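Local coordinates for protein 4-carboxymuconolactone decarboxylase (Sinorhizobium meliloti, PDB 4G9Q) that forms an all-helical trimer of the carboxymuconolactone decarboxylase family and may have peroxiredoxin activity, at residues I220-D229 and A256-R267; I208-Q216 and I241-N252. All coordinates share one frame; numbering follows the deposited sequence.

Interaction 1. Residues I220-D229 and A256-R267; sequences ITFHLNKALD and ALPVAKAVFEKR
Arg267 reaches from helix 256-267 over Leu228 to Asp229 near the end of helix 220-229. Past CB the chain bends (the place of CG is less sure), and CD and NE come to lie against Leu228 CD1. Arg267 CZ lies 3.5 Å from Leu228 CB, which is centred on one guanidinium face. Both terminal nitrogens donate to a single oxygen: Arg267 NH1 to Asp229 OD1 at 2.9 Å and Arg267 NH2 to Asp229 OD1 at 3.2 Å. The oxygen lies near the guanidinium plane, but the carboxylate is turned 41° from it. Were this residue an alanine, Asp229 would probably be left without its salt-bridge partner, and Leu228 CB would lose the flat group lying over it. Deeper in this two-helix packing of the all-alpha family fold, axes crossing at -51°, Val263 is a knob in a hole formed by Thr221, Leu224, Asn225 and Leu228. Its branched, compact shape suits the site: Val263 CG1 meets Leu228 CD1 at 3.8 Å, while CB faces Leu224 CD2. That methyl also rests on Ala260, small enough for the close approach. Farther along, Val259 CG1 touches Ile220 CG2 at 3.8 Å, and a water links Thr221 OG1 to Val259 O.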
loop_
_atom_site.group_PDB
_atom_site.type_symbol
_atom_site.label_atom_id
_atom_site.label_comp_id
_atom_site.label_asym_id
_atom_site.label_seq_id
_atom_site.Cartn_x
_atom_site.Cartn_y
_atom_site.Cartn_z
ATOM N N ILE A 220 -2.934 -15.192 -6.588
ATOM C CA ILE A 220 -1.719 -16.008 -6.602
ATOM C C ILE A 220 -1.961 -17.431 -7.123
ATOM O O ILE A 220 -1.119 -17.973 -7.832
ATOM C CB ILE A 220 -1.016 -16.032 -5.213
ATOM C CG1 ILE A 220 -0.519 -14.627 -4.854
ATOM C CG2 ILE A 220 0.152 -17.016 -5.207
ATOM C CD1 ILE A 220 0.086 -14.511 -3.464
ATOM N N THR A 221 -3.102 -18.028 -6.792
ATOM C CA THR A 221 -3.386 -19.401 -7.247
ATOM C C THR A 221 -3.250 -19.509 -8.771
ATOM O O THR A 221 -2.484 -20.336 -9.279
ATOM C CB THR A 221 -4.759 -19.918 -6.757
ATOM O OG1 THR A 221 -4.746 -20.011 -5.327
ATOM C CG2 THR A 221 -5.074 -21.299 -7.339
ATOM N N PHE A 222 -3.976 -18.657 -9.491
ATOM C CA PHE A 222 -3.926 -18.657 -10.950
ATOM C C PHE A 222 -2.505 -18.435 -11.467
ATOM O O PHE A 222 -2.013 -19.193 -12.310
ATOM C CB PHE A 222 -4.880 -17.594 -11.516
ATOM C CG PHE A 222 -4.908 -17.544 -13.020
ATOM C CD1 PHE A 222 -5.764 -18.374 -13.742
ATOM C CD2 PHE A 222 -4.076 -16.669 -13.713
ATOM C CE1 PHE A 222 -5.787 -18.332 -15.135
ATOM C CE2 PHE A 222 -4.090 -16.619 -15.107
ATOM C CZ PHE A 222 -4.948 -17.453 -15.817
ATOM N N HIS A 223 -1.838 -17.406 -10.950
ATOM C CA HIS A 223 -0.542 -17.024 -11.493
ATOM C C HIS A 223 0.626 -17.907 -11.083
ATOM O O HIS A 223 1.589 -18.035 -11.834
ATOM C CB HIS A 223 -0.278 -15.528 -11.293
ATOM C CG HIS A 223 -1.128 -14.675 -12.180
ATOM N ND1 HIS A 223 -0.890 -14.551 -13.533
ATOM C CD2 HIS A 223 -2.255 -13.967 -11.929
ATOM C CE1 HIS A 223 -1.816 -13.775 -14.070
ATOM N NE2 HIS A 223 -2.658 -13.412 -13.118
ATOM N N LEU A 224 0.530 -18.533 -9.910
ATOM C CA LEU A 224 1.548 -19.504 -9.503
ATOM C C LEU A 224 1.437 -20.783 -10.331
ATOM O O LEU A 224 2.447 -21.329 -10.772
ATOM C CB LEU A 224 1.480 -19.803 -8.005
ATOM C CG LEU A 224 2.475 -20.846 -7.475
ATOM C CD1 LEU A 224 3.927 -20.441 -7.734
ATOM C CD2 LEU A 224 2.235 -21.080 -5.995
ATOM N N ASN A 225 0.209 -21.249 -10.555
ATOM C CA ASN A 225 -0.009 -22.373 -11.462
ATOM C C ASN A 225 0.566 -22.072 -12.837
ATOM O O ASN A 225 1.259 -22.898 -13.421
ATOM C CB ASN A 225 -1.493 -22.722 -11.571
ATOM C CG ASN A 225 -1.967 -23.610 -10.445
ATOM O OD1 ASN A 225 -2.914 -23.277 -9.733
ATOM N ND2 ASN A 225 -1.317 -24.754 -10.283
ATOM N N LYS A 226 0.299 -20.866 -13.333
ATOM C CA LYS A 226 0.812 -20.439 -14.630
ATOM C C LYS A 226 2.345 -20.413 -14.661
ATOM O O LYS A 226 2.952 -20.859 -15.632
ATOM C CB LYS A 226 0.216 -19.078 -15.009
ATOM C CG LYS A 226 0.355 -18.714 -16.479
ATOM C CD LYS A 226 -0.447 -17.455 -16.806
ATOM C CE LYS A 226 -0.246 -17.004 -18.256
ATOM N NZ LYS A 226 -0.702 -18.022 -19.254
ATOM N N ALA A 227 2.959 -19.916 -13.586
ATOM C CA ALA A 227 4.417 -19.876 -13.460
ATOM C C ALA A 227 5.025 -21.276 -13.489
ATOM O O ALA A 227 6.030 -21.515 -14.160
ATOM C CB ALA A 227 4.819 -19.157 -12.166
ATOM N N LEU A 228 4.405 -22.195 -12.753
ATOM C CA LEU A 228 4.871 -23.576 -12.701
ATOM C C LEU A 228 4.680 -24.252 -14.060
ATOM O O LEU A 228 5.585 -24.941 -14.529
ATOM C CB LEU A 228 4.170 -24.348 -11.576
ATOM C CG LEU A 228 4.454 -23.866 -10.142
ATOM C CD1 LEU A 228 3.467 -24.485 -9.167
ATOM C CD2 LEU A 228 5.899 -24.143 -9.692
ATOM N N ASP A 229 3.524 -24.020 -14.689
ATOM C CA ASP A 229 3.268 -24.474 -16.069
ATOM C C ASP A 229 4.325 -23.930 -17.030
ATOM O O ASP A 229 4.760 -24.633 -17.947
ATOM C CB ASP A 229 1.883 -24.031 -16.569
ATOM C CG ASP A 229 0.727 -24.741 -15.874
ATOM O OD1 ASP A 229 0.943 -25.731 -15.139
ATOM O OD2 ASP A 229 -0.423 -24.288 -16.067
ATOM N N ALA A 256 1.406 -15.760 1.697
ATOM C CA ALA A 256 1.540 -16.506 0.444
ATOM C C ALA A 256 1.685 -18.016 0.654
ATOM O O ALA A 256 1.330 -18.805 -0.222
ATOM C CB ALA A 256 2.716 -15.966 -0.371
ATOM N N LEU A 257 2.197 -18.409 1.820
ATOM C CA LEU A 257 2.513 -19.816 2.111
ATOM C C LEU A 257 1.348 -20.806 1.988
ATOM O O LEU A 257 1.517 -21.854 1.360
ATOM C CB LEU A 257 3.181 -19.958 3.487
ATOM C CG LEU A 257 4.580 -19.373 3.674
ATOM C CD1 LEU A 257 5.017 -19.565 5.119
ATOM C CD2 LEU A 257 5.573 -20.021 2.718
ATOM N N PRO A 258 0.180 -20.505 2.598
ATOM C CA PRO A 258 -0.914 -21.467 2.438
ATOM C C PRO A 258 -1.400 -21.578 0.993
ATOM O O PRO A 258 -1.826 -22.653 0.574
ATOM C CB PRO A 258 -2.025 -20.923 3.350
ATOM C CG PRO A 258 -1.653 -19.554 3.682
ATOM C CD PRO A 258 -0.177 -19.417 3.530
ATOM N N VAL A 259 -1.321 -20.478 0.243
ATOM C CA VAL A 259 -1.701 -20.479 -1.171
ATOM C C VAL A 259 -0.740 -21.364 -1.963
ATOM O O VAL A 259 -1.169 -22.232 -2.727
ATOM C CB VAL A 259 -1.729 -19.048 -1.768
ATOM C CG1 VAL A 259 -2.320 -19.071 -3.175
ATOM C CG2 VAL A 259 -2.532 -18.110 -0.879
ATOM N N ALA A 260 0.560 -21.147 -1.768
ATOM C CA ALA A 260 1.592 -21.966 -2.403
ATOM C C ALA A 260 1.466 -23.446 -2.034
ATOM O O ALA A 260 1.551 -24.317 -2.907
ATOM C CB ALA A 260 2.972 -21.442 -2.051
ATOM N N LYS A 261 1.243 -23.724 -0.747
ATOM C CA LYS A 261 1.061 -25.101 -0.269
ATOM C C LYS A 261 -0.088 -25.792 -0.997
ATOM O O LYS A 261 0.049 -26.933 -1.443
ATOM C CB LYS A 261 0.811 -25.124 1.244
ATOM C CG LYS A 261 0.686 -26.534 1.826
ATOM C CD LYS A 261 0.546 -26.511 3.334
ATOM C CE LYS A 261 0.567 -27.927 3.890
ATOM N NZ LYS A 261 0.361 -27.930 5.360
ATOM N N ALA A 262 -1.216 -25.090 -1.110
ATOM C CA ALA A 262 -2.407 -25.630 -1.753
ATOM C C ALA A 262 -2.150 -25.923 -3.230
ATOM O O ALA A 262 -2.576 -26.960 -3.749
ATOM C CB ALA A 262 -3.575 -24.674 -1.585
ATOM N N VAL A 263 -1.439 -25.015 -3.896
ATOM C CA VAL A 263 -1.068 -25.195 -5.301
ATOM C C VAL A 263 -0.172 -26.422 -5.468
ATOM O O VAL A 263 -0.441 -27.272 -6.312
ATOM C CB VAL A 263 -0.393 -23.932 -5.888
ATOM C CG1 VAL A 263 0.229 -24.228 -7.252
ATOM C CG2 VAL A 263 -1.406 -22.797 -6.016
ATOM N N PHE A 264 0.879 -26.520 -4.657
ATOM C CA PHE A 264 1.806 -27.653 -4.764
ATOM C C PHE A 264 1.080 -28.983 -4.554
ATOM O O PHE A 264 1.318 -29.962 -5.276
ATOM C CB PHE A 264 2.971 -27.526 -3.768
ATOM C CG PHE A 264 3.839 -26.303 -3.964
ATOM C CD1 PHE A 264 3.941 -25.668 -5.200
ATOM C CD2 PHE A 264 4.592 -25.810 -2.897
ATOM C CE1 PHE A 264 4.756 -24.541 -5.360
ATOM C CE2 PHE A 264 5.420 -24.692 -3.049
ATOM C CZ PHE A 264 5.499 -24.055 -4.281
ATOM N N GLU A 265 0.184 -29.010 -3.571
ATOM C CA GLU A 265 -0.553 -30.229 -3.245
ATOM C C GLU A 265 -1.541 -30.601 -4.344
ATOM O O GLU A 265 -1.695 -31.779 -4.673
ATOM C CB GLU A 265 -1.260 -30.098 -1.896
ATOM C CG GLU A 265 -0.290 -30.079 -0.720
ATOM C CD GLU A 265 -0.972 -30.131 0.632
ATOM O OE1 GLU A 265 -2.219 -30.022 0.698
ATOM O OE2 GLU A 265 -0.250 -30.279 1.640
ATOM N N LYS A 266 -2.193 -29.592 -4.917
ATOM C CA LYS A 266 -3.166 -29.816 -5.985
ATOM C C LYS A 266 -2.512 -30.394 -7.243
ATOM O O LYS A 266 -3.114 -31.243 -7.908
ATOM C CB LYS A 266 -3.935 -28.530 -6.305
ATOM C CG LYS A 266 -4.952 -28.647 -7.435
ATOM C CD LYS A 266 -6.343 -28.957 -6.919
ATOM C CE LYS A 266 -7.366 -28.870 -8.044
ATOM N NZ LYS A 266 -8.712 -29.304 -7.592
ATOM N N ARG A 267 -1.289 -29.949 -7.558
ATOM C CA ARG A 267 -0.566 -30.454 -8.735
ATOM C C ARG A 267 -0.164 -31.919 -8.576
ATOM O O ARG A 267 0.135 -32.588 -9.561
ATOM C CB ARG A 267 0.679 -29.623 -9.100
ATOM C CG ARG A 267 0.734 -28.200 -8.573
ATOM C CD ARG A 267 0.884 -27.122 -9.649
ATOM N NE ARG A 267 1.859 -27.387 -10.712
ATOM C CZ ARG A 267 1.744 -26.901 -11.948
ATOM N NH1 ARG A 267 0.706 -26.138 -12.264
ATOM N NH2 ARG A 267 2.654 -27.177 -12.874
HETATM O O HOH W 1 -3.990 -22.098 -3.849
#

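Interaction 2. Residues I208-Q216 and I241-N252; sequences IAALISVGQ and ITHLAFYAGWPN
A water joins two backbone carbonyls across the contact, donating to Ile212 O at 3.0 Å and to Asn252 O at 2.7 Å, so that two acceptors with no proton of their own are tied together where a helix ends and another begins. Beside it Asn252 CB comes within 3.4 Å of Ile212 O, and the asparagine's amide lies against the turn at Ser213 and Gly215. Glycine suits that turn: its phi is positive, and a CB would run into the Asn252 side chain. Ser213 O accepts a hydrogen bond from Arg87, whose side chain touches Ala248 and Asn252.

Ser213 turns its hydroxyl back on its own helix. With Ser213 OG anti to the carbonyl carbon and beside the backbone N (chi1 -68°), it donates to Ala209 O at 2.7 Å from above the carbonyl plane, while Ser213 N bonds the same oxygen from the opposite face. The buried hydroxyl is thus satisfied, and Ser213 OG can pack against Leu244 CD2 at 3.5 Å. The other leucine methyl, Leu244 CD1, meets Ile212 CG2 at 3.7 Å, the two side chains crossing at about a right angle; Ile212 CD1 extends to Ile241 CG1. Ala248 CB, small enough for the backbones to close in, rests 3.7 Å from Ser213 CA.

Helix 208-213 ends in a Schellman motif, with Gln216 N bonded to Leu211 O, Gly215 N to Ile212 O, and Gly215 as the C-prime residue; this turn meets Asn252 in the first turn of helix 250-267, just after the break at Gly249 between successive helices of the all-alpha carboxymuconolactone decarboxylase fold.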
loop_
_atom_site.group_PDB
_atom_site.type_symbol
_atom_site.label_atom_id
_atom_site.label_comp_id
_atom_site.label_asym_id
_atom_site.label_seq_id
_atom_site.Cartn_x
_atom_site.Cartn_y
_atom_site.Cartn_z
ATOM N N ILE A 208 3.881 -12.937 -10.049
ATOM C CA ILE A 208 3.747 -13.492 -8.693
ATOM C C ILE A 208 4.478 -12.619 -7.668
ATOM O O ILE A 208 3.978 -12.414 -6.560
ATOM C CB ILE A 208 4.108 -15.016 -8.574
ATOM C CG1 ILE A 208 5.581 -15.295 -8.897
ATOM C CG2 ILE A 208 3.145 -15.866 -9.440
ATOM C CD1 ILE A 208 6.039 -16.708 -8.502
ATOM N N ALA A 209 5.625 -12.058 -8.059
ATOM C CA ALA A 209 6.384 -11.179 -7.161
ATOM C C ALA A 209 5.586 -9.927 -6.806
ATOM O O ALA A 209 5.498 -9.547 -5.633
ATOM C CB ALA A 209 7.741 -10.807 -7.772
ATOM N N ALA A 210 4.984 -9.305 -7.818
ATOM C CA ALA A 210 4.187 -8.097 -7.613
ATOM C C ALA A 210 2.962 -8.358 -6.734
ATOM O O ALA A 210 2.611 -7.525 -5.896
ATOM C CB ALA A 210 3.768 -7.502 -8.949
ATOM N N LEU A 211 2.321 -9.512 -6.934
ATOM C CA LEU A 211 1.127 -9.890 -6.169
ATOM C C LEU A 211 1.455 -10.142 -4.706
ATOM O O LEU A 211 0.777 -9.627 -3.811
ATOM C CB LEU A 211 0.484 -11.157 -6.750
ATOM C CG LEU A 211 -0.130 -11.076 -8.147
ATOM C CD1 LEU A 211 -0.562 -12.463 -8.612
ATOM C CD2 LEU A 211 -1.291 -10.108 -8.178
ATOM N N ILE A 212 2.490 -10.943 -4.476
ATOM C CA ILE A 212 2.931 -11.263 -3.115
ATOM C C ILE A 212 3.322 -9.981 -2.380
ATOM O O ILE A 212 3.002 -9.809 -1.201
ATOM C CB ILE A 212 4.090 -12.293 -3.116
ATOM C CG1 ILE A 212 3.595 -13.652 -3.633
ATOM C CG2 ILE A 212 4.680 -12.461 -1.711
ATOM C CD1 ILE A 212 4.703 -14.610 -4.035
ATOM N N SER A 213 3.974 -9.068 -3.101
ATOM C CA SER A 213 4.541 -7.856 -2.501
ATOM C C SER A 213 3.518 -6.891 -1.918
ATOM O O SER A 213 3.861 -6.044 -1.084
ATOM C CB SER A 213 5.434 -7.133 -3.511
ATOM O OG SER A 213 6.581 -7.914 -3.765
ATOM N N VAL A 214 2.271 -7.017 -2.361
ATOM C CA VAL A 214 1.188 -6.171 -1.867
ATOM C C VAL A 214 0.047 -7.000 -1.257
ATOM O O VAL A 214 -1.050 -6.486 -1.027
ATOM C CB VAL A 214 0.665 -5.195 -2.956
ATOM C CG1 VAL A 214 1.781 -4.232 -3.412
ATOM C CG2 VAL A 214 0.081 -5.954 -4.141
ATOM N N GLY A 215 0.321 -8.279 -1.007
ATOM C CA GLY A 215 -0.609 -9.156 -0.290
ATOM C C GLY A 215 -1.845 -9.567 -1.069
ATOM O O GLY A 215 -2.869 -9.926 -0.476
ATOM N N GLN A 216 -1.745 -9.540 -2.394
ATOM C CA GLN A 216 -2.873 -9.899 -3.252
ATOM C C GLN A 216 -2.958 -11.412 -3.441
ATOM O O GLN A 216 -2.771 -11.941 -4.539
ATOM C CB GLN A 216 -2.802 -9.146 -4.587
ATOM C CG GLN A 216 -3.301 -7.698 -4.508
ATOM C CD GLN A 216 -2.859 -6.864 -5.703
ATOM O OE1 GLN A 216 -2.219 -7.375 -6.615
ATOM N NE2 GLN A 216 -3.186 -5.569 -5.693
ATOM N N ILE A 241 9.212 -16.433 -2.580
ATOM C CA ILE A 241 8.491 -16.080 -1.359
ATOM C C ILE A 241 9.475 -15.691 -0.253
ATOM O O ILE A 241 9.257 -14.712 0.460
ATOM C CB ILE A 241 7.559 -17.224 -0.902
ATOM C CG1 ILE A 241 6.489 -17.483 -1.970
ATOM C CG2 ILE A 241 6.910 -16.900 0.445
ATOM C CD1 ILE A 241 5.653 -18.738 -1.744
ATOM N N THR A 242 10.555 -16.457 -0.126
ATOM C CA THR A 242 11.567 -16.205 0.904
ATOM C C THR A 242 12.272 -14.857 0.696
ATOM O O THR A 242 12.441 -14.075 1.640
ATOM C CB THR A 242 12.573 -17.370 0.965
ATOM O OG1 THR A 242 11.854 -18.590 1.184
ATOM C CG2 THR A 242 13.590 -17.168 2.094
ATOM N N HIS A 243 12.656 -14.580 -0.548
ATOM C CA HIS A 243 13.285 -13.314 -0.912
ATOM C C HIS A 243 12.364 -12.135 -0.568
ATOM O O HIS A 243 12.805 -11.117 -0.020
ATOM C CB HIS A 243 13.622 -13.334 -2.407
ATOM C CG HIS A 243 14.516 -12.222 -2.848
ATOM N ND1 HIS A 243 15.891 -12.290 -2.754
ATOM C CD2 HIS A 243 14.235 -11.024 -3.413
ATOM C CE1 HIS A 243 16.416 -11.176 -3.235
ATOM N NE2 HIS A 243 15.432 -10.389 -3.634
ATOM N N LEU A 244 11.079 -12.305 -0.860
ATOM C CA LEU A 244 10.091 -11.254 -0.655
ATOM C C LEU A 244 9.733 -11.003 0.809
ATOM O O LEU A 244 9.191 -9.947 1.131
ATOM C CB LEU A 244 8.832 -11.542 -1.474
ATOM C CG LEU A 244 9.022 -11.395 -2.986
ATOM C CD1 LEU A 244 7.764 -11.847 -3.718
ATOM C CD2 LEU A 244 9.384 -9.958 -3.352
ATOM N N ALA A 245 10.026 -11.954 1.694
ATOM C CA ALA A 245 9.870 -11.700 3.135
ATOM C C ALA A 245 10.692 -10.481 3.546
ATOM O O ALA A 245 10.266 -9.673 4.376
ATOM C CB ALA A 245 10.285 -12.913 3.947
ATOM N N PHE A 246 11.866 -10.343 2.940
ATOM C CA PHE A 246 12.766 -9.239 3.255
ATOM C C PHE A 246 12.360 -7.947 2.571
ATOM O O PHE A 246 12.338 -6.890 3.204
ATOM C CB PHE A 246 14.216 -9.621 2.935
ATOM C CG PHE A 246 14.707 -10.788 3.740
ATOM C CD1 PHE A 246 15.441 -10.582 4.911
ATOM C CD2 PHE A 246 14.394 -12.090 3.364
ATOM C CE1 PHE A 246 15.875 -11.656 5.673
ATOM C CE2 PHE A 246 14.819 -13.172 4.126
ATOM C CZ PHE A 246 15.561 -12.953 5.286
ATOM N N TYR A 247 12.004 -8.034 1.291
ATOM C CA TYR A 247 11.661 -6.839 0.514
ATOM C C TYR A 247 10.233 -6.347 0.691
ATOM O O TYR A 247 9.970 -5.158 0.526
ATOM C CB TYR A 247 12.000 -7.037 -0.966
ATOM C CG TYR A 247 13.486 -6.931 -1.199
ATOM C CD1 TYR A 247 14.098 -5.685 -1.332
ATOM C CD2 TYR A 247 14.289 -8.074 -1.236
ATOM C CE1 TYR A 247 15.471 -5.575 -1.521
ATOM C CE2 TYR A 247 15.668 -7.977 -1.421
ATOM C CZ TYR A 247 16.251 -6.732 -1.566
ATOM O OH TYR A 247 17.614 -6.635 -1.753
ATOM N N ALA A 248 9.321 -7.253 1.035
ATOM C CA ALA A 248 7.913 -6.894 1.158
ATOM C C ALA A 248 7.357 -7.150 2.557
ATOM O O ALA A 248 6.172 -6.929 2.804
ATOM C CB ALA A 248 7.090 -7.620 0.101
ATOM N N GLY A 249 8.217 -7.594 3.473
ATOM C CA GLY A 249 7.820 -7.812 4.862
ATOM C C GLY A 249 7.385 -9.243 5.122
ATOM O O GLY A 249 6.809 -9.896 4.249
ATOM N N TRP A 250 7.655 -9.723 6.335
ATOM C CA TRP A 250 7.337 -11.100 6.715
ATOM C C TRP A 250 5.858 -11.464 6.508
ATOM O O TRP A 250 5.565 -12.521 5.945
ATOM C CB TRP A 250 7.764 -11.391 8.166
ATOM C CG TRP A 250 8.676 -12.566 8.271
ATOM C CD1 TRP A 250 8.368 -13.819 8.708
ATOM C CD2 TRP A 250 10.062 -12.589 7.916
ATOM N NE1 TRP A 250 9.486 -14.630 8.649
ATOM C CE2 TRP A 250 10.535 -13.899 8.160
ATOM C CE3 TRP A 250 10.946 -11.631 7.405
ATOM C CZ2 TRP A 250 11.864 -14.271 7.922
ATOM C CZ3 TRP A 250 12.264 -11.998 7.159
ATOM C CH2 TRP A 250 12.709 -13.313 7.424
ATOM N N PRO A 251 4.921 -10.605 6.965
ATOM C CA PRO A 251 3.516 -10.983 6.827
ATOM C C PRO A 251 3.088 -11.267 5.386
ATOM O O PRO A 251 2.315 -12.198 5.162
ATOM C CB PRO A 251 2.776 -9.779 7.406
ATOM C CG PRO A 251 3.728 -9.272 8.460
ATOM C CD PRO A 251 5.074 -9.403 7.814
ATOM N N ASN A 252 3.591 -10.489 4.427
ATOM C CA ASN A 252 3.272 -10.746 3.014
ATOM C C ASN A 252 3.769 -12.119 2.553
ATOM O O ASN A 252 3.033 -12.863 1.906
ATOM C CB ASN A 252 3.802 -9.636 2.101
ATOM C CG ASN A 252 2.874 -8.418 2.032
ATOM O OD1 ASN A 252 3.341 -7.289 1.886
ATOM N ND2 ASN A 252 1.568 -8.645 2.130
HETATM O O HOH W 2 1.343 -12.000 -0.028
#

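Interactions 1 and 2, with centres about 15 Å apart, interlock within one helical bundle, since their segments alternate along the chain: helix 200-213 leads into 220-229, and helix 234-248 into 250-267. Helix 250-267 serves both, giving Asn252 to interaction 2 and its later turns to interaction 1. They also touch directly: Ile220 CD1 lies 3.6 Å from Ile212 CG1, and Ala260 CB lies 3.8 Å from Ile241 CD1, so that apolar side chains of the two contacts meet. Interaction 2 is the deeper, its centre about 10 Å from the chain centre against about 16 Å for interaction 1. Both border the second subunit, where Lys261 bonds Gln172 and Trp250 bonds Thr184 of that neighbouring chain.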